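Local coordinates for acid phosphatase (Bacillus anthracis, PDB 2I33), which is a class C acid phosphatase of the HAD superfamily that hydrolyses phosphate monoesters, probably with the help of a bound magnesium ion, at residues Y37-Y41 against D67-L71; G179-S183 against M218-W222. All blocks are in the same frame, centred on the assembly; numbering follows the deposited sequence.

Contact 1: Y37-Y41 against D67-L71. With MG (magnesium ion), chain C.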
ATOM      1  N   TYR A  37      -5.608  -4.445   0.832  1.00 26.76           N
ATOM      2  CA  TYR A  37      -5.640  -5.886   1.065  1.00 26.87           C
ATOM      3  C   TYR A  37      -6.738  -6.535   0.225  1.00 27.22           C
ATOM      4  O   TYR A  37      -6.498  -7.526  -0.437  1.00 27.69           O
ATOM      5  CB  TYR A  37      -5.757  -6.214   2.551  1.00 28.09           C
ATOM      6  CG  TYR A  37      -4.385  -6.191   3.188  1.00 26.37           C
ATOM      7  CD1 TYR A  37      -3.844  -4.997   3.630  1.00 28.53           C
ATOM      8  CD2 TYR A  37      -3.598  -7.322   3.266  1.00 28.28           C
ATOM      9  CE1 TYR A  37      -2.563  -4.937   4.170  1.00 28.65           C
ATOM     10  CE2 TYR A  37      -2.302  -7.255   3.795  1.00 27.67           C
ATOM     11  CZ  TYR A  37      -1.796  -6.074   4.244  1.00 27.42           C
ATOM     12  OH  TYR A  37      -0.545  -6.012   4.793  1.00 27.83           O
ATOM     13  N   TYR A  38      -7.920  -5.958   0.195  1.00 26.85           N
ATOM     14  CA  TYR A  38      -8.947  -6.533  -0.695  1.00 26.49           C
ATOM     15  C   TYR A  38      -8.499  -6.468  -2.151  1.00 26.59           C
ATOM     16  O   TYR A  38      -8.745  -7.396  -2.938  1.00 27.08           O
ATOM     17  CB  TYR A  38     -10.265  -5.809  -0.533  1.00 26.54           C
ATOM     18  CG  TYR A  38     -10.948  -6.129   0.746  1.00 26.98           C
ATOM     19  CD1 TYR A  38     -11.293  -7.452   1.071  1.00 27.74           C
ATOM     20  CD2 TYR A  38     -11.352  -5.124   1.612  1.00 27.95           C
ATOM     21  CE1 TYR A  38     -11.975  -7.745   2.261  1.00 28.05           C
ATOM     22  CE2 TYR A  38     -12.043  -5.415   2.782  1.00 28.82           C
ATOM     23  CZ  TYR A  38     -12.335  -6.728   3.111  1.00 28.22           C
ATOM     24  OH  TYR A  38     -13.025  -7.020   4.278  1.00 30.03           O
ATOM     25  N   GLN A  39      -7.888  -5.371  -2.561  1.00 26.80           N
ATOM     26  CA  GLN A  39      -7.477  -5.235  -3.945  1.00 27.07           C
ATOM     27  C   GLN A  39      -6.475  -6.320  -4.296  1.00 27.04           C
ATOM     28  O   GLN A  39      -6.551  -6.956  -5.344  1.00 27.26           O
ATOM     29  CB  GLN A  39      -6.792  -3.891  -4.168  1.00 26.99           C
ATOM     30  CG  GLN A  39      -6.218  -3.703  -5.555  1.00 27.28           C
ATOM     31  CD  GLN A  39      -6.004  -2.234  -5.872  1.00 29.19           C
ATOM     32  OE1 GLN A  39      -6.959  -1.524  -6.206  1.00 27.23           O
ATOM     33  NE2 GLN A  39      -4.758  -1.739  -5.656  1.00 27.85           N
ATOM     34  N   GLY A  40      -5.532  -6.542  -3.390  1.00 26.57           N
ATOM     35  CA  GLY A  40      -4.512  -7.563  -3.604  1.00 26.71           C
ATOM     36  C   GLY A  40      -5.159  -8.949  -3.718  1.00 26.90           C
ATOM     37  O   GLY A  40      -4.908  -9.711  -4.668  1.00 27.57           O
ATOM     38  N   TYR A  41      -6.015  -9.280  -2.774  1.00 26.12           N
ATOM     39  CA  TYR A  41      -6.649 -10.597  -2.799  1.00 26.70           C
ATOM     40  C   TYR A  41      -7.640 -10.752  -3.938  1.00 27.36           C
ATOM     41  O   TYR A  41      -7.758 -11.851  -4.518  1.00 27.98           O
ATOM     42  CB  TYR A  41      -7.218 -10.974  -1.431  1.00 26.08           C
ATOM     43  CG  TYR A  41      -6.126 -11.397  -0.466  1.00 26.64           C
ATOM     44  CD1 TYR A  41      -5.357 -12.538  -0.709  1.00 25.52           C
ATOM     45  CD2 TYR A  41      -5.820 -10.624   0.662  1.00 26.37           C
ATOM     46  CE1 TYR A  41      -4.366 -12.904   0.149  1.00 25.98           C
ATOM     47  CE2 TYR A  41      -4.812 -11.001   1.536  1.00 27.87           C
ATOM     48  CZ  TYR A  41      -4.080 -12.127   1.258  1.00 27.47           C
ATOM     49  OH  TYR A  41      -3.068 -12.535   2.092  1.00 29.64           O
ATOM     50  N   ASP A  67       3.163 -12.829   8.054  1.00 27.68           N
ATOM     51  CA  ASP A  67       3.052 -11.590   8.828  1.00 27.73           C
ATOM     52  C   ASP A  67       2.889 -10.417   7.871  1.00 27.82           C
ATOM     53  O   ASP A  67       3.709 -10.166   6.988  1.00 28.00           O
ATOM     54  CB  ASP A  67       4.253 -11.420   9.758  1.00 28.46           C
ATOM     55  CG  ASP A  67       4.350 -12.548  10.774  1.00 28.73           C
ATOM     56  OD1 ASP A  67       3.323 -12.867  11.386  1.00 33.25           O
ATOM     57  OD2 ASP A  67       5.450 -13.157  10.919  1.00 37.14           O
ATOM     58  N   GLU A  68       1.821  -9.680   8.092  1.00 27.05           N
ATOM     59  CA  GLU A  68       1.463  -8.535   7.258  1.00 27.32           C
ATOM     60  C   GLU A  68       1.039  -8.928   5.825  1.00 27.33           C
ATOM     61  O   GLU A  68       0.940  -8.068   4.942  1.00 27.92           O
ATOM     62  CB  GLU A  68       2.526  -7.461   7.285  1.00 27.60           C
ATOM     63  CG  GLU A  68       2.477  -6.592   8.558  1.00 28.30           C
ATOM     64  CD  GLU A  68       2.366  -7.345   9.864  1.00 31.00           C
ATOM     65  OE1 GLU A  68       3.391  -7.860  10.359  1.00 31.03           O
ATOM     66  OE2 GLU A  68       1.229  -7.367  10.408  1.00 35.14           O
ATOM     67  N   THR A  69       0.718 -10.196   5.641  1.00 26.35           N
ATOM     68  CA  THR A  69       0.124 -10.666   4.419  1.00 26.35           C
ATOM     69  C   THR A  69      -1.174 -11.400   4.721  1.00 27.45           C
ATOM     70  O   THR A  69      -2.219 -11.058   4.166  1.00 28.28           O
ATOM     71  CB  THR A  69       1.106 -11.574   3.661  1.00 26.26           C
ATOM     72  OG1 THR A  69       2.255 -10.798   3.302  1.00 27.25           O
ATOM     73  CG2 THR A  69       0.449 -12.123   2.459  1.00 27.74           C
ATOM     74  N   VAL A  70      -1.111 -12.372   5.641  1.00 27.56           N
ATOM     75  CA  VAL A  70      -2.265 -13.123   6.134  1.00 27.12           C
ATOM     76  C   VAL A  70      -2.591 -12.704   7.573  1.00 27.66           C
ATOM     77  O   VAL A  70      -3.739 -12.516   7.910  1.00 28.18           O
ATOM     78  CB  VAL A  70      -2.046 -14.641   6.080  1.00 27.88           C
ATOM     79  CG1 VAL A  70      -3.208 -15.370   6.662  1.00 27.90           C
ATOM     80  CG2 VAL A  70      -1.773 -15.084   4.630  1.00 27.06           C
ATOM     81  N   LEU A  71      -1.573 -12.599   8.412  1.00 27.02           N
ATOM     82  CA  LEU A  71      -1.766 -12.277   9.832  1.00 26.91           C
ATOM     83  C   LEU A  71      -1.320 -10.869  10.160  1.00 28.12           C
ATOM     84  O   LEU A  71      -0.242 -10.423   9.772  1.00 27.85           O
ATOM     85  CB  LEU A  71      -0.970 -13.269  10.702  1.00 27.84           C
ATOM     86  CG  LEU A  71      -1.411 -14.744  10.609  1.00 28.50           C
ATOM     87  CD1 LEU A  71      -0.469 -15.643  11.415  1.00 31.91           C
ATOM     88  CD2 LEU A  71      -2.841 -14.948  11.002  1.00 30.93           C
TER
HETATM   89 MG    MG C 602       5.559 -10.214   5.903  1.00 13.35          MG
HETATM   90  O   HOH W   1       7.210 -10.464   4.595  1.00 19.75           O
HETATM   91  O   HOH W   2       6.261  -8.772   6.802  1.00 25.98           O
HETATM   92  O   HOH W   3       6.610 -11.561   7.286  1.00 29.73           O

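Contact 2: G179-S183 against M218-W222. With MG (magnesium ion), chain C.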
ATOM      1  N   GLY A 179       2.751 -11.200  -0.800  1.00 26.17           N
ATOM      2  CA  GLY A 179       3.583 -10.735   0.302  1.00 25.92           C
ATOM      3  C   GLY A 179       3.578  -9.230   0.474  1.00 26.58           C
ATOM      4  O   GLY A 179       3.051  -8.517  -0.350  1.00 27.21           O
ATOM      5  N   ASP A 180       4.201  -8.782   1.554  1.00 26.80           N
ATOM      6  CA  ASP A 180       4.314  -7.359   1.860  1.00 27.05           C
ATOM      7  C   ASP A 180       5.743  -6.868   1.771  1.00 27.58           C
ATOM      8  O   ASP A 180       6.025  -5.689   1.988  1.00 28.27           O
ATOM      9  CB  ASP A 180       3.829  -7.065   3.272  1.00 27.52           C
ATOM     10  CG  ASP A 180       4.688  -7.753   4.327  1.00 28.66           C
ATOM     11  OD1 ASP A 180       4.636  -9.005   4.381  1.00 30.68           O
ATOM     12  OD2 ASP A 180       5.388  -7.023   5.077  1.00 31.56           O
ATOM     13  N   ASN A 181       6.643  -7.779   1.481  1.00 26.99           N
ATOM     14  CA  ASN A 181       8.045  -7.497   1.463  1.00 27.68           C
ATOM     15  C   ASN A 181       8.564  -8.088   0.159  1.00 26.59           C
ATOM     16  O   ASN A 181       8.189  -9.194  -0.213  1.00 27.52           O
ATOM     17  CB  ASN A 181       8.668  -8.209   2.654  1.00 28.18           C
ATOM     18  CG  ASN A 181      10.149  -7.929   2.814  1.00 30.59           C
ATOM     19  OD1 ASN A 181      10.897  -7.701   1.832  1.00 32.25           O
ATOM     20  ND2 ASN A 181      10.599  -7.987   4.064  1.00 33.36           N
ATOM     21  N   LEU A 182       9.375  -7.335  -0.560  1.00 27.18           N
ATOM     22  CA  LEU A 182       9.853  -7.790  -1.876  1.00 26.76           C
ATOM     23  C   LEU A 182      10.512  -9.145  -1.780  1.00 25.94           C
ATOM     24  O   LEU A 182      10.429  -9.923  -2.713  1.00 25.93           O
ATOM     25  CB  LEU A 182      10.824  -6.796  -2.500  1.00 26.92           C
ATOM     26  CG  LEU A 182      10.211  -5.473  -2.923  1.00 26.87           C
ATOM     27  CD1 LEU A 182      11.294  -4.542  -3.420  1.00 29.88           C
ATOM     28  CD2 LEU A 182       9.106  -5.682  -3.906  1.00 28.62           C
ATOM     29  N   SER A 183      11.141  -9.437  -0.645  1.00 26.06           N
ATOM     30  CA  SER A 183      11.811 -10.738  -0.475  1.00 26.37           C
ATOM     31  C   SER A 183      10.808 -11.910  -0.321  1.00 26.66           C
ATOM     32  O   SER A 183      11.209 -13.076  -0.252  1.00 26.42           O
ATOM     33  CB  SER A 183      12.858 -10.719   0.644  1.00 27.58           C
ATOM     34  OG  SER A 183      12.338 -10.162   1.807  1.00 30.28           O
ATOM     35  N   MET A 218       5.316  -0.235   8.093  1.00 28.06           N
ATOM     36  CA  MET A 218       5.725  -0.295   9.497  1.00 28.32           C
ATOM     37  C   MET A 218       7.158  -0.782   9.658  1.00 28.23           C
ATOM     38  O   MET A 218       7.893  -0.359  10.560  1.00 27.90           O
ATOM     39  CB  MET A 218       4.812  -1.242  10.266  1.00 28.57           C
ATOM     40  CG  MET A 218       3.329  -0.811  10.286  1.00 29.78           C
ATOM     41  SD  MET A 218       2.380  -1.925  11.287  1.00 29.72           S
ATOM     42  CE  MET A 218       2.342  -3.359  10.187  1.00 32.93           C
ATOM     43  N   TYR A 219       7.513  -1.721   8.808  1.00 27.19           N
ATOM     44  CA  TYR A 219       8.763  -2.437   8.931  1.00 27.25           C
ATOM     45  C   TYR A 219       8.989  -3.293   7.685  1.00 27.86           C
ATOM     46  O   TYR A 219       8.089  -3.487   6.867  1.00 27.81           O
ATOM     47  CB  TYR A 219       8.758  -3.314  10.184  1.00 28.14           C
ATOM     48  CG  TYR A 219       7.907  -4.540  10.010  1.00 29.05           C
ATOM     49  CD1 TYR A 219       6.621  -4.597  10.476  1.00 28.60           C
ATOM     50  CD2 TYR A 219       8.397  -5.652   9.335  1.00 28.71           C
ATOM     51  CE1 TYR A 219       5.850  -5.715  10.331  1.00 27.82           C
ATOM     52  CE2 TYR A 219       7.604  -6.781   9.139  1.00 31.83           C
ATOM     53  CZ  TYR A 219       6.328  -6.811   9.627  1.00 32.00           C
ATOM     54  OH  TYR A 219       5.574  -7.942   9.423  1.00 32.25           O
ATOM     55  N   GLY A 220      10.195  -3.827   7.588  1.00 27.60           N
ATOM     56  CA  GLY A 220      10.521  -4.740   6.525  1.00 28.20           C
ATOM     57  C   GLY A 220      11.890  -4.510   5.964  1.00 27.42           C
ATOM     58  O   GLY A 220      12.720  -3.763   6.531  1.00 25.38           O
ATOM     59  N   ASP A 221      12.125  -5.177   4.843  1.00 28.18           N
ATOM     60  CA  ASP A 221      13.396  -5.042   4.141  1.00 27.69           C
ATOM     61  C   ASP A 221      13.650  -3.649   3.581  1.00 26.52           C
ATOM     62  O   ASP A 221      14.791  -3.255   3.409  1.00 26.51           O
ATOM     63  CB  ASP A 221      13.519  -6.060   3.012  1.00 29.13           C
ATOM     64  CG  ASP A 221      13.854  -7.446   3.512  1.00 30.82           C
ATOM     65  OD1 ASP A 221      13.730  -7.714   4.729  1.00 34.80           O
ATOM     66  OD2 ASP A 221      14.221  -8.281   2.662  1.00 32.55           O
ATOM     67  N   TRP A 222      12.599  -2.873   3.348  1.00 26.82           N
ATOM     68  CA  TRP A 222      12.793  -1.504   2.899  1.00 25.97           C
ATOM     69  C   TRP A 222      13.588  -0.728   3.955  1.00 26.02           C
ATOM     70  O   TRP A 222      14.420   0.105   3.619  1.00 26.61           O
ATOM     71  CB  TRP A 222      11.452  -0.829   2.622  1.00 26.98           C
ATOM     72  CG  TRP A 222      10.617  -0.633   3.805  1.00 25.91           C
ATOM     73  CD1 TRP A 222       9.656  -1.472   4.287  1.00 27.98           C
ATOM     74  CD2 TRP A 222      10.610   0.508   4.651  1.00 27.36           C
ATOM     75  NE1 TRP A 222       9.060  -0.920   5.394  1.00 28.19           N
ATOM     76  CE2 TRP A 222       9.631   0.301   5.637  1.00 27.78           C
ATOM     77  CE3 TRP A 222      11.336   1.696   4.661  1.00 25.82           C
ATOM     78  CZ2 TRP A 222       9.359   1.250   6.616  1.00 27.31           C
ATOM     79  CZ3 TRP A 222      11.068   2.631   5.646  1.00 27.41           C
ATOM     80  CH2 TRP A 222      10.114   2.392   6.614  1.00 27.18           C
TER
HETATM   81 MG    MG C 602       5.559 -10.214   5.903  1.00 13.35          MG
HETATM   82  O   HOH W   4       7.557  -5.122   4.564  1.00 21.01           O
HETATM   83  O   HOH W   2       6.261  -8.772   6.802  1.00 25.98           O
HETATM   84  O   HOH W   1       7.210 -10.464   4.595  1.00 19.75           O
HETATM   85  O   HOH W   3       6.610 -11.561   7.286  1.00 29.73           O

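Contact 1: Y37-Y41 against D67-L71
Y37 reaches from helix 31-54 with its hydroxyl to the backbone of 67-71, which lies in the loop after strand 59-64 and holds D67 and T69 of what fits the HAD DxDx(T/V) motif begun by D65. Y37 OH donates to E68 O at 2.5 Å, and the carbonyl oxygen lies at the ring edge, in the ring plane. The hydroxyl sits above the carbonyl plane, 41° out of it. The same hydroxyl is hydrogen-bonded to Y27 OH, while F214 stacks on the Y37 ring; both restrict how the phenol can move. Beside the hydroxyl, CE2 of Y37 passes T69 O at 3.8 Å, near the ring plane.

One helical turn on, Y41 repeats the reach; the four-residue spacing, with Y41 N bonded to Y37 O at 3.0 Å, puts both rings on one face of the helix. CG of Y41 stands beside the backbone N and anti to the carbonyl carbon (chi1 -76°), as in Y37, and both rings extend toward the loop. Y41 OH donates to T69 O at 2.7 Å, again from above the carbonyl plane, 60° out of it. The Y41 hydroxyl also packs against methyls, 3.6 Å from CG2 of T69 and 3.8 Å from CG2 of V70.

Two consecutive buried carbonyls are thus satisfied by helix side chains, and the loop itself is closed by E68 N donating to L71 O. T69 turns its OG1 to D65 OD2, and E68 sends its carboxylate to Y219 and N73. The same main chain supplies a metal ligand: D67 O coordinates the magnesium ion at 2.1 Å.

Contact 2: G179-S183 against M218-W222
N181 and S183 both face D221 where the loop after strand 172-179, the fourth strand of the HAD-type parallel sheet, meets the start of helix 221-226. The N181 amide and D221 carboxylate planes are 84° apart, and ND2 of N181 gives D221 OD1 a weak but nearly straight hydrogen bond of 3.2 Å (175°). CG of N181, anti to its own N (chi1 -176°), brings the amide across to D221. Its OD1 accepts from the backbone N of S183 at 3.0 Å, closing an Asx turn, so both ends of the amide are used. OG of S183 lies 2.8 Å from D221 OD2, although the acceptor of its proton is not settled. The backbone angles of G220, the N-cap residue, would jam a CB against the preceding carbonyl O, which by itself calls for glycine.

Nearer the metal, D180 divides its carboxylate. OD1 binds the magnesium ion, whereas OD2 accepts from N216 ND2. Water 2, a magnesium ligand, donates to D180 OD2 at 2.6 Å. It also donates to Y219 OH at 2.8 Å, and this phenol is probably hydrogen-bonded to E68 OE1 as well. With both protons of water 2 directed to these two oxygens, its orientation is defined. Water 4 lies between the same residues, 2.9 Å from D180 OD2 and 2.9 Å from Y219 O.

Overall arrangement
Contact 1 closes before contact 2 opens along the chain, and their centres lie about 13 Å apart, yet they converge on one magnesium ion. The loops 67-71 and 179-183 follow strands 59-64 and 172-179, the central strand of the five-stranded parallel sheet and its neighbour, which is how a HAD fold gathers its metal ligands. D65 joins D67 and D180 to complete the protein ligands. Direct touches tie the contacts: T69 OG1 packs 3.2 Å from D180 OD1. Helix 31-54 meets the first loop and the 218-222 segment flanks the second; residues of both contacts also meet the second subunit.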